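Local atomic coordinates of pyridoxal kinase (Entamoeba histolytica, PDB entry 4S1H), a protein that probably phosphorylates pyridoxal at the expense of ATP, yielding pyridoxal 5'-phosphate, and binds ADP and magnesium. Residues M1-C13 / L72-F84. Sequence-based numbering, arbitrary orientation.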
ATOM      1  N   MET A   1      -7.186  -3.147 -18.027  1.00 54.34           N
ATOM      2  CA  MET A   1      -6.875  -2.766 -16.611  1.00 45.25           C
ATOM      3  C   MET A   1      -7.922  -1.806 -16.048  1.00 45.92           C
ATOM      4  O   MET A   1      -7.877  -0.602 -16.312  1.00 52.18           O
ATOM      5  CB  MET A   1      -5.509  -2.081 -16.507  1.00 62.73           C
ATOM      6  CG  MET A   1      -4.294  -2.977 -16.649  1.00 66.88           C
ATOM      7  SD  MET A   1      -2.799  -1.951 -16.595  1.00 69.89           S
ATOM      8  CE  MET A   1      -2.765  -1.469 -14.865  1.00 70.60           C
ATOM      9  N   THR A   2      -8.852  -2.338 -15.269  1.00 31.66           N
ATOM     10  CA  THR A   2      -9.868  -1.523 -14.600  1.00 23.88           C
ATOM     11  C   THR A   2      -9.836  -1.767 -13.093  1.00 21.78           C
ATOM     12  O   THR A   2      -9.629  -2.891 -12.644  1.00 26.65           O
ATOM     13  CB  THR A   2     -11.263  -1.860 -15.123  1.00 26.77           C
ATOM     14  OG1 THR A   2     -11.534  -3.232 -14.879  1.00 38.07           O
ATOM     15  CG2 THR A   2     -11.327  -1.603 -16.658  1.00 37.25           C
ATOM     16  N   ASN A   3     -10.058  -0.704 -12.338  1.00 20.75           N
ATOM     17  CA  ASN A   3     -10.161  -0.809 -10.894  1.00 18.50           C
ATOM     18  C   ASN A   3     -11.480  -1.468 -10.538  1.00 17.63           C
ATOM     19  O   ASN A   3     -12.522  -0.984 -10.940  1.00 20.56           O
ATOM     20  CB  ASN A   3     -10.077   0.583 -10.278  1.00 18.20           C
ATOM     21  CG  ASN A   3      -8.720   1.216 -10.490  1.00 21.00           C
ATOM     22  OD1 ASN A   3      -7.706   0.578 -10.233  1.00 22.86           O
ATOM     23  ND2 ASN A   3      -8.693   2.456 -10.946  1.00 23.77           N
ATOM     24  N   LYS A   4     -11.403  -2.573  -9.800  1.00 15.75           N
ATOM     25  CA  LYS A   4     -12.595  -3.340  -9.414  1.00 17.31           C
ATOM     26  C   LYS A   4     -13.048  -2.994  -8.001  1.00 17.23           C
ATOM     27  O   LYS A   4     -14.253  -3.154  -7.684  1.00 18.60           O
ATOM     28  CB  LYS A   4     -12.290  -4.823  -9.555  1.00 19.83           C
ATOM     29  CG  LYS A   4     -13.484  -5.729  -9.273  1.00 35.26           C
ATOM     30  CD  LYS A   4     -13.196  -7.192  -9.574  1.00 59.37           C
ATOM     31  CE  LYS A   4     -13.121  -7.475 -11.063  1.00 55.96           C
ATOM     32  NZ  LYS A   4     -13.152  -8.943 -11.304  1.00 56.49           N
ATOM     33  N   VAL A   5     -12.111  -2.591  -7.133  1.00 14.50           N
ATOM     34  CA  VAL A   5     -12.393  -2.300  -5.743  1.00 15.47           C
ATOM     35  C   VAL A   5     -11.997  -0.880  -5.391  1.00 14.97           C
ATOM     36  O   VAL A   5     -10.967  -0.400  -5.848  1.00 13.91           O
ATOM     37  CB  VAL A   5     -11.620  -3.260  -4.780  1.00 15.95           C
ATOM     38  CG1 VAL A   5     -11.936  -2.978  -3.321  1.00 18.91           C
ATOM     39  CG2 VAL A   5     -11.917  -4.712  -5.146  1.00 15.21           C
ATOM     40  N   LEU A   6     -12.798  -0.239  -4.546  1.00 13.95           N
ATOM     41  CA  LEU A   6     -12.411   1.022  -3.911  1.00 13.58           C
ATOM     42  C   LEU A   6     -12.450   0.788  -2.427  1.00 17.23           C
ATOM     43  O   LEU A   6     -13.461   0.287  -1.902  1.00 13.53           O
ATOM     44  CB  LEU A   6     -13.353   2.147  -4.306  1.00 16.52           C
ATOM     45  CG  LEU A   6     -13.318   3.429  -3.499  1.00 16.42           C
ATOM     46  CD1 LEU A   6     -11.978   4.131  -3.743  1.00 22.94           C
ATOM     47  CD2 LEU A   6     -14.494   4.305  -3.903  1.00 17.86           C
ATOM     48  N   THR A   7     -11.340   1.101  -1.775  1.00 13.60           N
ATOM     49  CA  THR A   7     -11.232   0.875  -0.334  1.00 17.39           C
ATOM     50  C   THR A   7     -10.702   2.122   0.349  1.00 19.72           C
ATOM     51  O   THR A   7      -9.667   2.705  -0.036  1.00 15.37           O
ATOM     52  CB  THR A   7     -10.416  -0.394   0.017  1.00 20.02           C
ATOM     53  OG1 THR A   7     -10.112  -0.389   1.418  1.00 17.42           O
ATOM     54  CG2 THR A   7      -9.153  -0.469  -0.754  1.00 21.38           C
ATOM     55  N   ILE A   8     -11.434   2.541   1.355  1.00 14.58           N
ATOM     56  CA  ILE A   8     -11.218   3.787   2.065  1.00 13.70           C
ATOM     57  C   ILE A   8     -10.948   3.442   3.507  1.00 18.14           C
ATOM     58  O   ILE A   8     -11.860   2.987   4.232  1.00 14.19           O
ATOM     59  CB  ILE A   8     -12.476   4.703   1.938  1.00 14.84           C
ATOM     60  CG1 ILE A   8     -12.808   5.001   0.470  1.00 15.71           C
ATOM     61  CG2 ILE A   8     -12.320   5.961   2.773  1.00 16.86           C
ATOM     62  CD1 ILE A   8     -14.149   5.679   0.236  1.00 16.63           C
ATOM     63  N   SER A   9      -9.725   3.627   3.967  1.00 15.16           N
ATOM     64  CA  SER A   9      -9.358   3.247   5.320  1.00 15.33           C
ATOM     65  C   SER A   9      -8.001   3.841   5.694  1.00 15.35           C
ATOM     66  O   SER A   9      -7.425   4.632   4.928  1.00 14.13           O
ATOM     67  CB  SER A   9      -9.358   1.722   5.491  1.00 16.50           C
ATOM     68  OG  SER A   9      -9.235   1.370   6.865  1.00 15.54           O
ATOM     69  N   SER A  10      -7.509   3.498   6.861  1.00 14.46           N
ATOM     70  CA  SER A  10      -6.334   4.131   7.440  1.00 14.60           C
ATOM     71  C   SER A  10      -5.046   3.649   6.800  1.00 15.28           C
ATOM     72  O   SER A  10      -5.022   2.647   6.099  1.00 15.07           O
ATOM     73  CB  SER A  10      -6.262   3.809   8.933  1.00 16.60           C
ATOM     74  OG  SER A  10      -6.388   2.403   9.122  1.00 17.36           O
ATOM     75  N   TYR A  11      -3.961   4.387   7.037  1.00 15.26           N
ATOM     76  CA  TYR A  11      -2.642   4.030   6.535  1.00 16.62           C
ATOM     77  C   TYR A  11      -1.597   4.220   7.631  1.00 15.04           C
ATOM     78  O   TYR A  11      -1.617   5.246   8.325  1.00 15.47           O
ATOM     79  CB  TYR A  11      -2.290   4.865   5.294  1.00 14.80           C
ATOM     80  CG  TYR A  11      -0.928   4.543   4.767  1.00 14.66           C
ATOM     81  CD1 TYR A  11      -0.751   3.514   3.886  1.00 15.07           C
ATOM     82  CD2 TYR A  11       0.193   5.249   5.199  1.00 15.36           C
ATOM     83  CE1 TYR A  11       0.496   3.157   3.427  1.00 16.84           C
ATOM     84  CE2 TYR A  11       1.464   4.929   4.731  1.00 15.46           C
ATOM     85  CZ  TYR A  11       1.596   3.901   3.822  1.00 15.33           C
ATOM     86  OH  TYR A  11       2.826   3.521   3.342  1.00 16.43           O
ATOM     87  N   VAL A  12      -0.708   3.232   7.753  1.00 15.22           N
ATOM     88  CA  VAL A  12       0.506   3.303   8.582  1.00 15.97           C
ATOM     89  C   VAL A  12       1.746   3.039   7.737  1.00 16.20           C
ATOM     90  O   VAL A  12       1.726   2.152   6.885  1.00 15.83           O
ATOM     91  CB  VAL A  12       0.494   2.302   9.768  1.00 18.33           C
ATOM     92  CG1 VAL A  12      -0.532   2.768  10.773  1.00 18.06           C
ATOM     93  CG2 VAL A  12       0.200   0.864   9.301  1.00 20.69           C
ATOM     94  N   CYS A  13       2.793   3.826   7.960  1.00 16.80           N
ATOM     95  CA  CYS A  13       4.070   3.677   7.208  1.00 17.14           C
ATOM     96  C   CYS A  13       4.833   2.406   7.533  1.00 17.53           C
ATOM     97  O   CYS A  13       5.467   1.796   6.683  1.00 17.55           O
ATOM     98  CB  CYS A  13       4.992   4.875   7.447  1.00 17.85           C
ATOM     99  SG  CYS A  13       4.258   6.446   6.987  1.00 17.58           S
ATOM    100  N   LEU A  72     -11.514   6.881 -13.322  1.00 20.75           N
ATOM    101  CA  LEU A  72     -10.778   5.773 -12.688  1.00 19.95           C
ATOM    102  C   LEU A  72     -11.641   4.884 -11.783  1.00 21.40           C
ATOM    103  O   LEU A  72     -11.212   3.787 -11.414  1.00 18.52           O
ATOM    104  CB  LEU A  72      -9.585   6.338 -11.894  1.00 21.09           C
ATOM    105  CG  LEU A  72      -8.556   7.066 -12.784  1.00 21.73           C
ATOM    106  CD1 LEU A  72      -7.505   7.803 -11.969  1.00 26.56           C
ATOM    107  CD2 LEU A  72      -7.883   6.100 -13.752  1.00 22.61           C
ATOM    108  N   ASP A  73     -12.845   5.359 -11.467  1.00 19.93           N
ATOM    109  CA  ASP A  73     -13.791   4.618 -10.592  1.00 21.31           C
ATOM    110  C   ASP A  73     -15.061   4.131 -11.296  1.00 22.15           C
ATOM    111  O   ASP A  73     -16.020   3.735 -10.609  1.00 22.00           O
ATOM    112  CB  ASP A  73     -14.171   5.485  -9.375  1.00 24.63           C
ATOM    113  CG  ASP A  73     -14.943   6.758  -9.763  1.00 29.73           C
ATOM    114  OD1 ASP A  73     -15.063   7.104 -10.974  1.00 28.66           O
ATOM    115  OD2 ASP A  73     -15.433   7.443  -8.854  1.00 47.54           O
ATOM    116  N   LYS A  74     -15.058   4.140 -12.634  1.00 22.41           N
ATOM    117  CA  LYS A  74     -16.289   3.897 -13.390  1.00 26.87           C
ATOM    118  C   LYS A  74     -16.723   2.415 -13.338  1.00 25.99           C
ATOM    119  O   LYS A  74     -17.885   2.114 -13.537  1.00 31.73           O
ATOM    120  CB  LYS A  74     -16.169   4.412 -14.846  1.00 28.81           C
ATOM    121  CG  LYS A  74     -15.885   3.344 -15.896  1.00 39.38           C
ATOM    122  CD  LYS A  74     -15.387   3.900 -17.244  1.00 64.31           C
ATOM    123  CE  LYS A  74     -14.102   3.222 -17.687  1.00 58.66           C
ATOM    124  NZ  LYS A  74     -14.368   1.896 -18.310  1.00 82.36           N
ATOM    125  N   ASP A  75     -15.770   1.522 -13.068  1.00 21.51           N
ATOM    126  CA  ASP A  75     -15.953   0.080 -13.163  1.00 21.95           C
ATOM    127  C   ASP A  75     -15.951  -0.622 -11.791  1.00 22.40           C
ATOM    128  O   ASP A  75     -15.932  -1.836 -11.737  1.00 21.59           O
ATOM    129  CB  ASP A  75     -14.829  -0.511 -14.029  1.00 29.21           C
ATOM    130  CG  ASP A  75     -14.790   0.092 -15.437  1.00 41.16           C
ATOM    131  OD1 ASP A  75     -15.835   0.048 -16.117  1.00 38.18           O
ATOM    132  OD2 ASP A  75     -13.733   0.631 -15.843  1.00 58.12           O
ATOM    133  N   ILE A  76     -15.963   0.155 -10.709  1.00 20.40           N
ATOM    134  CA  ILE A  76     -15.947  -0.366  -9.347  1.00 17.42           C
ATOM    135  C   ILE A  76     -17.121  -1.326  -9.164  1.00 18.05           C
ATOM    136  O   ILE A  76     -18.210  -0.994  -9.550  1.00 19.36           O
ATOM    137  CB  ILE A  76     -16.046   0.809  -8.331  1.00 18.60           C
ATOM    138  CG1 ILE A  76     -14.761   1.643  -8.335  1.00 19.34           C
ATOM    139  CG2 ILE A  76     -16.332   0.344  -6.913  1.00 18.66           C
ATOM    140  CD1 ILE A  76     -13.496   0.842  -8.200  1.00 26.47           C
ATOM    141  N   GLU A  77     -16.840  -2.529  -8.692  1.00 17.01           N
ATOM    142  CA  GLU A  77     -17.902  -3.513  -8.319  1.00 17.02           C
ATOM    143  C   GLU A  77     -17.995  -3.767  -6.820  1.00 18.02           C
ATOM    144  O   GLU A  77     -18.966  -4.392  -6.355  1.00 16.73           O
ATOM    145  CB  GLU A  77     -17.667  -4.831  -9.051  1.00 20.11           C
ATOM    146  CG  GLU A  77     -17.718  -4.710 -10.572  1.00 24.46           C
ATOM    147  CD  GLU A  77     -17.321  -5.994 -11.286  1.00 33.90           C
ATOM    148  OE1 GLU A  77     -17.691  -7.094 -10.816  1.00 42.92           O
ATOM    149  OE2 GLU A  77     -16.646  -5.908 -12.330  1.00 46.02           O
ATOM    150  N   PHE A  78     -16.983  -3.318  -6.079  1.00 17.19           N
ATOM    151  CA  PHE A  78     -16.822  -3.616  -4.662  1.00 15.87           C
ATOM    152  C   PHE A  78     -16.295  -2.397  -3.953  1.00 16.87           C
ATOM    153  O   PHE A  78     -15.383  -1.713  -4.451  1.00 15.50           O
ATOM    154  CB  PHE A  78     -15.872  -4.801  -4.448  1.00 14.84           C
ATOM    155  CG  PHE A  78     -16.361  -6.063  -5.075  1.00 15.92           C
ATOM    156  CD1 PHE A  78     -17.216  -6.922  -4.351  1.00 18.16           C
ATOM    157  CD2 PHE A  78     -16.045  -6.379  -6.372  1.00 17.17           C
ATOM    158  CE1 PHE A  78     -17.709  -8.084  -4.929  1.00 19.56           C
ATOM    159  CE2 PHE A  78     -16.537  -7.519  -6.978  1.00 22.00           C
ATOM    160  CZ  PHE A  78     -17.349  -8.380  -6.244  1.00 18.94           C
ATOM    161  N   LEU A  79     -16.868  -2.138  -2.775  1.00 15.97           N
ATOM    162  CA  LEU A  79     -16.480  -1.039  -1.948  1.00 14.98           C
ATOM    163  C   LEU A  79     -16.186  -1.544  -0.573  1.00 18.82           C
ATOM    164  O   LEU A  79     -16.921  -2.404  -0.086  1.00 14.76           O
ATOM    165  CB  LEU A  79     -17.612  -0.047  -1.907  1.00 16.41           C
ATOM    166  CG  LEU A  79     -17.404   1.220  -1.112  1.00 32.75           C
ATOM    167  CD1 LEU A  79     -16.338   2.094  -1.740  1.00 37.59           C
ATOM    168  CD2 LEU A  79     -18.717   1.955  -1.086  1.00 42.22           C
ATOM    169  N   VAL A  80     -15.123  -1.030   0.043  1.00 14.37           N
ATOM    170  CA  VAL A  80     -14.795  -1.323   1.452  1.00 13.58           C
ATOM    171  C   VAL A  80     -14.520  -0.041   2.167  1.00 15.73           C
ATOM    172  O   VAL A  80     -13.817   0.836   1.615  1.00 15.12           O
ATOM    173  CB  VAL A  80     -13.565  -2.226   1.622  1.00 15.13           C
ATOM    174  CG1 VAL A  80     -13.238  -2.461   3.090  1.00 16.77           C
ATOM    175  CG2 VAL A  80     -13.769  -3.532   0.907  1.00 21.17           C
ATOM    176  N   THR A  81     -15.049   0.096   3.366  1.00 15.34           N
ATOM    177  CA  THR A  81     -14.662   1.165   4.247  1.00 14.28           C
ATOM    178  C   THR A  81     -14.148   0.587   5.529  1.00 14.62           C
ATOM    179  O   THR A  81     -14.626  -0.487   5.996  1.00 15.90           O
ATOM    180  CB  THR A  81     -15.784   2.204   4.458  1.00 15.18           C
ATOM    181  OG1 THR A  81     -16.855   1.572   5.158  1.00 16.23           O
ATOM    182  CG2 THR A  81     -16.298   2.792   3.144  1.00 17.98           C
ATOM    183  N   GLY A  82     -13.185   1.285   6.131  1.00 15.80           N
ATOM    184  CA  GLY A  82     -12.586   0.915   7.387  1.00 15.91           C
ATOM    185  C   GLY A  82     -12.580   2.062   8.355  1.00 16.00           C
ATOM    186  O   GLY A  82     -13.657   2.595   8.747  1.00 15.51           O
ATOM    187  N   TYR A  83     -11.377   2.446   8.765  1.00 14.79           N
ATOM    188  CA  TYR A  83     -11.190   3.432   9.813  1.00 15.73           C
ATOM    189  C   TYR A  83     -11.384   4.843   9.295  1.00 17.33           C
ATOM    190  O   TYR A  83     -10.863   5.168   8.228  1.00 17.22           O
ATOM    191  CB  TYR A  83      -9.792   3.323  10.422  1.00 16.73           C
ATOM    192  CG  TYR A  83      -9.506   4.352  11.476  1.00 17.51           C
ATOM    193  CD1 TYR A  83      -9.919   4.152  12.803  1.00 20.76           C
ATOM    194  CD2 TYR A  83      -8.833   5.529  11.171  1.00 17.98           C
ATOM    195  CE1 TYR A  83      -9.664   5.105  13.777  1.00 25.03           C
ATOM    196  CE2 TYR A  83      -8.568   6.470  12.135  1.00 18.38           C
ATOM    197  CZ  TYR A  83      -8.979   6.261  13.430  1.00 20.12           C
ATOM    198  OH  TYR A  83      -8.716   7.194  14.397  1.00 32.99           O
ATOM    199  N   PHE A  84     -12.136   5.654  10.048  1.00 16.25           N
ATOM    200  CA  PHE A  84     -12.197   7.086   9.809  1.00 16.16           C
ATOM    201  C   PHE A  84     -11.799   7.845  11.078  1.00 18.09           C
ATOM    202  O   PHE A  84     -12.267   7.514  12.173  1.00 17.94           O
ATOM    203  CB  PHE A  84     -13.592   7.510   9.403  1.00 17.08           C
ATOM    204  CG  PHE A  84     -14.055   6.925   8.118  1.00 15.74           C
ATOM    205  CD1 PHE A  84     -13.856   7.586   6.922  1.00 17.61           C
ATOM    206  CD2 PHE A  84     -14.796   5.743   8.118  1.00 16.21           C
ATOM    207  CE1 PHE A  84     -14.325   7.043   5.747  1.00 19.89           C
ATOM    208  CE2 PHE A  84     -15.297   5.216   6.944  1.00 15.94           C
ATOM    209  CZ  PHE A  84     -15.058   5.863   5.752  1.00 17.28           C
TER
HETATM  210  O   HOH W   1     -13.219   1.723 -11.904  1.00 22.86           O
HETATM  211  O   HOH W   2     -11.174   1.490 -13.787  1.00 29.70           O
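The F78 ring turns an edge, close to its own plane, to K4 O, while the aliphatic part of K4 runs alongside it, CG 3.9 Å from F78 CD2. At the other end the methyl CG2 of I8 meets the F84 ring obliquely, 3.7 Å from CE1, and S10 CB approaches the Y83 ring, also obliquely. The flat amide of N3 lies with L72 O in its plane: ND2 donates a nearly straight bond (2.9 Å, 176°) and also meets S14 of the second subunit, while Q32 holds OD1. A water accepting from D75 N, within hydrogen-bonding distance of N3 O, links N3 to the type I turn D73-I76. Between these ends strands 5-9 and 78-81 run parallel, L6 and I8 each donating and accepting through the backbone. Beta-branched V5, T7 and V80 suit extended chain; V5, V80 and F78 pack on helix 216-229, and T7 OG1 hydrogen-bonds to N19 and Y222. L6 and L79 lie side by side (CD2 to CD1 3.6 Å) towards helix 87-100. With its oxygen anti to the backbone N (chi1 -170°), S9 accepts from Y83 N; G82, lacking a side chain, lets S9 OG within 3.4 Å of its CA. This is the parallel core of a ribokinase-like alpha/beta fold, strand 5-9 leading into S10 of the pyridoxal 5'-phosphate site, unoccupied here.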